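Local coordinates for extracellular solute-binding protein family 1 (Arthrobacter chlorophenolicus, PDB 4R2F) that probably captures sugars outside the membrane for an ABC-type transporter, and is seen here holding the disaccharide laminaribiose between its lobes, at residues L227-E239 / A414-K426. Residues are numbered along the deposited sequence; the frame is centred on the assembly and turned at random.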
ATOM      1  N   LEU A 227      -9.919   3.812  18.904  1.00 45.49           N
ATOM      2  CA  LEU A 227      -8.660   4.551  18.805  1.00 43.08           C
ATOM      3  C   LEU A 227      -7.792   4.349  20.021  1.00 50.64           C
ATOM      4  O   LEU A 227      -8.260   4.403  21.149  1.00 46.00           O
ATOM      5  CB  LEU A 227      -8.914   6.037  18.591  1.00 51.03           C
ATOM      6  CG  LEU A 227      -9.382   6.448  17.198  1.00 46.70           C
ATOM      7  CD1 LEU A 227      -9.817   7.904  17.178  1.00 52.36           C
ATOM      8  CD2 LEU A 227      -8.283   6.217  16.156  1.00 49.14           C
ATOM      9  N   ASP A 228      -6.515   4.088  19.782  1.00 35.34           N
ATOM     10  CA  ASP A 228      -5.542   3.921  20.849  1.00 37.68           C
ATOM     11  C   ASP A 228      -4.176   4.524  20.428  1.00 30.58           C
ATOM     12  O   ASP A 228      -3.122   3.889  20.576  1.00 36.55           O
ATOM     13  CB  ASP A 228      -5.401   2.435  21.184  1.00 49.98           C
ATOM     14  CG  ASP A 228      -4.594   2.180  22.454  1.00 62.93           C
ATOM     15  OD1 ASP A 228      -4.541   3.074  23.329  1.00 66.62           O
ATOM     16  OD2 ASP A 228      -3.999   1.083  22.565  1.00 67.47           O
ATOM     17  N   VAL A 229      -4.211   5.755  19.940  1.00 45.55           N
ATOM     18  CA  VAL A 229      -3.036   6.379  19.313  1.00 39.58           C
ATOM     19  C   VAL A 229      -1.876   6.619  20.282  1.00 49.45           C
ATOM     20  O   VAL A 229      -0.713   6.399  19.945  1.00 41.84           O
ATOM     21  CB  VAL A 229      -3.443   7.681  18.624  1.00 34.22           C
ATOM     22  CG1 VAL A 229      -2.219   8.386  18.031  1.00 47.61           C
ATOM     23  CG2 VAL A 229      -4.459   7.359  17.545  1.00 43.91           C
ATOM     24  N   LEU A 230      -2.196   7.012  21.505  1.00 50.00           N
ATOM     25  CA  LEU A 230      -1.173   7.333  22.492  1.00 39.69           C
ATOM     26  C   LEU A 230      -0.685   6.126  23.281  1.00 36.06           C
ATOM     27  O   LEU A 230      -0.011   6.272  24.289  1.00 51.99           O
ATOM     28  CB  LEU A 230      -1.687   8.436  23.428  1.00 65.12           C
ATOM     29  CG  LEU A 230      -1.522   9.814  22.791  1.00 50.77           C
ATOM     30  CD1 LEU A 230      -2.600  10.795  23.245  1.00113.75           C
ATOM     31  CD2 LEU A 230      -0.114  10.301  23.133  1.00 77.87           C
ATOM     32  N   ASN A 231      -1.012   4.925  22.827  1.00 62.75           N
ATOM     33  CA  ASN A 231      -0.426   3.712  23.415  1.00 39.88           C
ATOM     34  C   ASN A 231       1.111   3.814  23.509  1.00 56.11           C
ATOM     35  O   ASN A 231       1.775   4.306  22.593  1.00 55.55           O
ATOM     36  CB  ASN A 231      -0.924   2.491  22.605  1.00 64.56           C
ATOM     37  CG  ASN A 231       0.076   1.374  22.547  1.00 38.54           C
ATOM     38  OD1 ASN A 231       1.005   1.412  21.756  1.00100.61           O
ATOM     39  ND2 ASN A 231      -0.111   0.364  23.386  1.00 85.15           N
ATOM     40  N   ASP A 232       1.673   3.359  24.621  1.00 40.83           N
ATOM     41  CA  ASP A 232       3.136   3.386  24.826  1.00 46.93           C
ATOM     42  C   ASP A 232       3.999   2.703  23.766  1.00 60.05           C
ATOM     43  O   ASP A 232       5.178   3.031  23.643  1.00 39.16           O
ATOM     44  CB  ASP A 232       3.522   2.717  26.141  1.00 50.21           C
ATOM     45  CG  ASP A 232       3.077   3.503  27.384  1.00126.97           C
ATOM     46  OD1 ASP A 232       2.128   4.329  27.356  1.00 49.63           O
ATOM     47  OD2 ASP A 232       3.690   3.252  28.433  1.00 65.57           O
ATOM     48  N   ARG A 233       3.477   1.698  23.073  1.00 43.69           N
ATOM     49  CA  ARG A 233       4.252   1.071  22.003  1.00 43.51           C
ATOM     50  C   ARG A 233       4.338   1.999  20.796  1.00 38.53           C
ATOM     51  O   ARG A 233       5.341   2.027  20.094  1.00 38.58           O
ATOM     52  CB  ARG A 233       3.663  -0.265  21.567  1.00 38.74           C
ATOM     53  CG  ARG A 233       3.672  -1.342  22.636  1.00 36.61           C
ATOM     54  CD  ARG A 233       5.076  -1.680  23.037  1.00 38.35           C
ATOM     55  NE  ARG A 233       5.154  -2.841  23.912  1.00 41.69           N
ATOM     56  CZ  ARG A 233       5.252  -4.106  23.520  1.00 54.08           C
ATOM     57  NH1 ARG A 233       5.236  -4.448  22.236  1.00 45.54           N
ATOM     58  NH2 ARG A 233       5.350  -5.049  24.441  1.00 46.68           N
ATOM     59  N   ASN A 234       3.275   2.745  20.565  1.00 35.04           N
ATOM     60  CA  ASN A 234       3.290   3.763  19.553  1.00 34.58           C
ATOM     61  C   ASN A 234       4.270   4.867  19.895  1.00 43.74           C
ATOM     62  O   ASN A 234       4.973   5.339  19.019  1.00 37.17           O
ATOM     63  CB  ASN A 234       1.906   4.341  19.332  1.00 40.71           C
ATOM     64  CG  ASN A 234       0.936   3.334  18.726  1.00 34.21           C
ATOM     65  OD1 ASN A 234       1.350   2.286  18.200  1.00 39.35           O
ATOM     66  ND2 ASN A 234      -0.352   3.668  18.756  1.00 38.87           N
ATOM     67  N   VAL A 235       4.345   5.264  21.156  1.00 40.93           N
ATOM     68  CA  VAL A 235       5.257   6.351  21.540  1.00 37.71           C
ATOM     69  C   VAL A 235       6.681   5.934  21.286  1.00 38.11           C
ATOM     70  O   VAL A 235       7.475   6.692  20.718  1.00 41.77           O
ATOM     71  CB  VAL A 235       5.097   6.772  23.024  1.00 41.39           C
ATOM     72  CG1 VAL A 235       6.170   7.774  23.433  1.00 42.47           C
ATOM     73  CG2 VAL A 235       3.716   7.362  23.247  1.00 40.97           C
ATOM     74  N   GLU A 236       7.018   4.733  21.723  1.00 31.83           N
ATOM     75  CA  GLU A 236       8.346   4.194  21.459  1.00 30.53           C
ATOM     76  C   GLU A 236       8.712   4.146  19.976  1.00 38.19           C
ATOM     77  O   GLU A 236       9.869   4.372  19.620  1.00 33.21           O
ATOM     78  CB  GLU A 236       8.448   2.770  21.947  1.00 43.20           C
ATOM     79  CG  GLU A 236       9.320   2.547  23.137  1.00 72.90           C
ATOM     80  CD  GLU A 236       9.560   1.076  23.319  1.00 69.82           C
ATOM     81  OE1 GLU A 236      10.736   0.673  23.327  1.00 49.54           O
ATOM     82  OE2 GLU A 236       8.563   0.327  23.405  1.00 47.52           O
ATOM     83  N   ALA A 237       7.744   3.763  19.147  1.00 41.97           N
ATOM     84  CA  ALA A 237       7.945   3.642  17.721  1.00 37.31           C
ATOM     85  C   ALA A 237       8.283   5.005  17.136  1.00 28.24           C
ATOM     86  O   ALA A 237       9.231   5.134  16.364  1.00 33.11           O
ATOM     87  CB  ALA A 237       6.717   3.043  17.053  1.00 31.96           C
ATOM     88  N   VAL A 238       7.543   6.022  17.566  1.00 30.05           N
ATOM     89  CA  VAL A 238       7.766   7.370  17.096  1.00 41.59           C
ATOM     90  C   VAL A 238       9.075   7.941  17.623  1.00 39.65           C
ATOM     91  O   VAL A 238       9.770   8.634  16.880  1.00 36.13           O
ATOM     92  CB  VAL A 238       6.590   8.297  17.431  1.00 38.84           C
ATOM     93  CG1 VAL A 238       6.905   9.741  17.040  1.00 32.77           C
ATOM     94  CG2 VAL A 238       5.352   7.848  16.677  1.00 33.46           C
ATOM     95  N   GLU A 239       9.421   7.640  18.874  1.00 40.31           N
ATOM     96  CA  GLU A 239      10.723   8.023  19.425  1.00 46.28           C
ATOM     97  C   GLU A 239      11.877   7.424  18.618  1.00 40.97           C
ATOM     98  O   GLU A 239      12.907   8.050  18.445  1.00 38.30           O
ATOM     99  CB  GLU A 239      10.862   7.604  20.902  1.00 40.05           C
ATOM    100  CG  GLU A 239      10.050   8.463  21.866  1.00 46.10           C
ATOM    101  CD  GLU A 239      10.111   7.999  23.324  1.00 74.65           C
ATOM    102  OE1 GLU A 239      10.478   6.833  23.608  1.00 60.00           O
ATOM    103  OE2 GLU A 239       9.775   8.814  24.207  1.00 55.25           O
ATOM    104  N   ALA A 414       7.572  13.039  20.529  1.00 34.50           N
ATOM    105  CA  ALA A 414       6.734  11.901  20.093  1.00 33.76           C
ATOM    106  C   ALA A 414       5.309  12.018  20.614  1.00 35.22           C
ATOM    107  O   ALA A 414       4.334  11.942  19.852  1.00 38.31           O
ATOM    108  CB  ALA A 414       7.375  10.595  20.550  1.00 44.09           C
ATOM    109  N   LYS A 415       5.200  12.240  21.919  1.00 34.33           N
ATOM    110  CA  LYS A 415       3.886  12.416  22.558  1.00 39.47           C
ATOM    111  C   LYS A 415       3.081  13.540  21.934  1.00 35.59           C
ATOM    112  O   LYS A 415       1.894  13.357  21.646  1.00 38.83           O
ATOM    113  CB  LYS A 415       4.036  12.626  24.079  1.00 49.22           C
ATOM    114  CG  LYS A 415       4.112  11.323  24.868  1.00 66.84           C
ATOM    115  CD  LYS A 415       5.057  11.374  26.062  1.00 86.04           C
ATOM    116  CE  LYS A 415       4.825  10.178  26.975  1.00 99.65           C
ATOM    117  NZ  LYS A 415       6.044   9.807  27.740  1.00106.04           N
ATOM    118  N   SER A 416       3.712  14.691  21.678  1.00 39.16           N
ATOM    119  CA  SER A 416       2.993  15.812  21.054  1.00 37.05           C
ATOM    120  C   SER A 416       2.507  15.480  19.642  1.00 33.30           C
ATOM    121  O   SER A 416       1.387  15.829  19.254  1.00 45.08           O
ATOM    122  CB  SER A 416       3.855  17.095  21.009  1.00 32.61           C
ATOM    123  OG  SER A 416       4.309  17.474  22.319  1.00 40.62           O
ATOM    124  N   ALA A 417       3.380  14.884  18.849  1.00 34.78           N
ATOM    125  CA  ALA A 417       3.023  14.527  17.473  1.00 30.24           C
ATOM    126  C   ALA A 417       1.815  13.560  17.467  1.00 24.16           C
ATOM    127  O   ALA A 417       0.849  13.772  16.751  1.00 35.00           O
ATOM    128  CB  ALA A 417       4.218  13.915  16.781  1.00 34.68           C
ATOM    129  N   LEU A 418       1.893  12.543  18.314  1.00 35.74           N
ATOM    130  CA  LEU A 418       0.821  11.558  18.458  1.00 36.20           C
ATOM    131  C   LEU A 418      -0.483  12.161  18.973  1.00 44.86           C
ATOM    132  O   LEU A 418      -1.567  11.765  18.536  1.00 35.39           O
ATOM    133  CB  LEU A 418       1.293  10.431  19.369  1.00 33.17           C
ATOM    134  CG  LEU A 418       2.266   9.433  18.733  1.00 32.94           C
ATOM    135  CD1 LEU A 418       2.971   8.559  19.756  1.00 39.19           C
ATOM    136  CD2 LEU A 418       1.539   8.559  17.706  1.00 40.44           C
ATOM    137  N   THR A 419      -0.387  13.133  19.885  1.00 38.98           N
ATOM    138  CA  THR A 419      -1.566  13.808  20.413  1.00 46.93           C
ATOM    139  C   THR A 419      -2.221  14.603  19.314  1.00 31.56           C
ATOM    140  O   THR A 419      -3.445  14.570  19.170  1.00 41.43           O
ATOM    141  CB  THR A 419      -1.214  14.710  21.622  1.00 43.81           C
ATOM    142  OG1 THR A 419      -0.620  13.883  22.623  1.00 36.29           O
ATOM    143  CG2 THR A 419      -2.433  15.382  22.199  1.00 49.42           C
ATOM    144  N   ALA A 420      -1.418  15.302  18.511  1.00 34.90           N
ATOM    145  CA  ALA A 420      -1.971  16.048  17.362  1.00 30.15           C
ATOM    146  C   ALA A 420      -2.626  15.070  16.362  1.00 36.11           C
ATOM    147  O   ALA A 420      -3.660  15.368  15.772  1.00 31.69           O
ATOM    148  CB  ALA A 420      -0.885  16.872  16.672  1.00 39.26           C
ATOM    149  N   PHE A 421      -2.003  13.907  16.192  1.00 39.30           N
ATOM    150  CA  PHE A 421      -2.523  12.861  15.302  1.00 41.35           C
ATOM    151  C   PHE A 421      -3.892  12.366  15.826  1.00 33.40           C
ATOM    152  O   PHE A 421      -4.893  12.389  15.101  1.00 38.70           O
ATOM    153  CB  PHE A 421      -1.470  11.737  15.208  1.00 36.31           C
ATOM    154  CG  PHE A 421      -1.797  10.641  14.220  1.00 29.90           C
ATOM    155  CD1 PHE A 421      -2.529  10.900  13.068  1.00 33.18           C
ATOM    156  CD2 PHE A 421      -1.364   9.359  14.459  1.00 38.32           C
ATOM    157  CE1 PHE A 421      -2.825   9.897  12.181  1.00 41.68           C
ATOM    158  CE2 PHE A 421      -1.657   8.344  13.571  1.00 46.79           C
ATOM    159  CZ  PHE A 421      -2.392   8.622  12.433  1.00 28.09           C
ATOM    160  N   ASP A 422      -3.914  11.975  17.096  1.00 39.42           N
ATOM    161  CA  ASP A 422      -5.132  11.541  17.794  1.00 41.73           C
ATOM    162  C   ASP A 422      -6.266  12.533  17.613  1.00 45.23           C
ATOM    163  O   ASP A 422      -7.367  12.200  17.190  1.00 44.56           O
ATOM    164  CB  ASP A 422      -4.819  11.399  19.279  1.00 37.51           C
ATOM    165  CG  ASP A 422      -5.902  10.675  20.050  1.00 58.88           C
ATOM    166  OD1 ASP A 422      -6.347   9.584  19.642  1.00 49.51           O
ATOM    167  OD2 ASP A 422      -6.287  11.195  21.103  1.00 46.53           O
ATOM    168  N   THR A 423      -5.964  13.781  17.909  1.00 40.36           N
ATOM    169  CA  THR A 423      -6.926  14.837  17.806  1.00 37.51           C
ATOM    170  C   THR A 423      -7.431  15.018  16.394  1.00 38.11           C
ATOM    171  O   THR A 423      -8.626  15.227  16.198  1.00 45.00           O
ATOM    172  CB  THR A 423      -6.314  16.144  18.364  1.00 42.75           C
ATOM    173  OG1 THR A 423      -6.047  15.938  19.758  1.00 40.31           O
ATOM    174  CG2 THR A 423      -7.243  17.321  18.175  1.00 48.96           C
ATOM    175  N   GLY A 424      -6.550  14.948  15.401  1.00 39.29           N
ATOM    176  CA  GLY A 424      -6.996  15.126  13.999  1.00 31.82           C
ATOM    177  C   GLY A 424      -7.927  13.986  13.535  1.00 30.73           C
ATOM    178  O   GLY A 424      -8.913  14.194  12.821  1.00 41.08           O
ATOM    179  N   LEU A 425      -7.589  12.780  13.960  1.00 39.11           N
ATOM    180  CA  LEU A 425      -8.393  11.607  13.654  1.00 44.10           C
ATOM    181  C   LEU A 425      -9.773  11.699  14.310  1.00 43.63           C
ATOM    182  O   LEU A 425     -10.745  11.341  13.683  1.00 46.39           O
ATOM    183  CB  LEU A 425      -7.677  10.333  14.109  1.00 37.00           C
ATOM    184  CG  LEU A 425      -6.440   9.931  13.289  1.00 31.63           C
ATOM    185  CD1 LEU A 425      -5.727   8.760  13.962  1.00 37.28           C
ATOM    186  CD2 LEU A 425      -6.828   9.592  11.848  1.00 41.00           C
ATOM    187  N   LYS A 426      -9.864  12.208  15.541  1.00 42.24           N
ATOM    188  CA  LYS A 426     -11.175  12.372  16.194  1.00 36.17           C
ATOM    189  C   LYS A 426     -12.052  13.373  15.483  1.00 39.64           C
ATOM    190  O   LYS A 426     -13.259  13.202  15.463  1.00 49.57           O
ATOM    191  CB  LYS A 426     -11.039  12.686  17.686  1.00 44.25           C
ATOM    192  CG  LYS A 426     -10.639  11.438  18.446  1.00 38.41           C
ATOM    193  CD  LYS A 426     -10.161  11.668  19.862  1.00 38.67           C
ATOM    194  CE  LYS A 426      -9.630  10.353  20.402  1.00 55.80           C
ATOM    195  NZ  LYS A 426      -8.868  10.520  21.661  1.00 55.08           N
TER
HETATM  196  O   HOH W   1      -6.422   7.322  20.861  1.00 42.40           O
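Val229 and Leu418 meet where a type I beta turn, Asp228 to Asn231, and the helix it leads into pack on the C-terminal helix of this solute-binding protein fold. The axes of 232-239 and 414-426 run at 119°, 9.3 Å apart at closest approach. Val229 can be followed outward from CB, which lies 3.6 Å from Asp422 OD1. CG1, anti to the backbone N (chi1 177°), comes 3.5 Å from Leu418 O and also touches Leu418 CD2 and Phe421 CD2; CG2 turns instead to Asp422 OD1 and Leu425 CD1. Leu418 CD2 meets Val229 CG1 and also brushes Val238 CG2, while CD1 sits 3.6 Å from Val235 CA and against CG2 of Val235 and Val238. Phe403 of helix 398-408 also touches Leu418 and Val238. Nearer the helix start, Ala414 CB packs against Val238 CG1. The polar link is water-mediated: one water accepts from Val229 N (2.9 Å) and donates to Asp422 OD1 (2.6 Å). Within the C-terminal helix, Lys426 NZ forms a salt bridge with Asp422 OD2, 2.7 Å away, on the syn side. Replacing Asp422 by alanine removes both carboxylate oxygens, which would probably cost the water its acceptor and leave the Lys426 ammonium without this partner. Asn234 ND2, also bonded to Gly219 O, donates to Val229 O at 3.0 Å, from above the carbonyl plane.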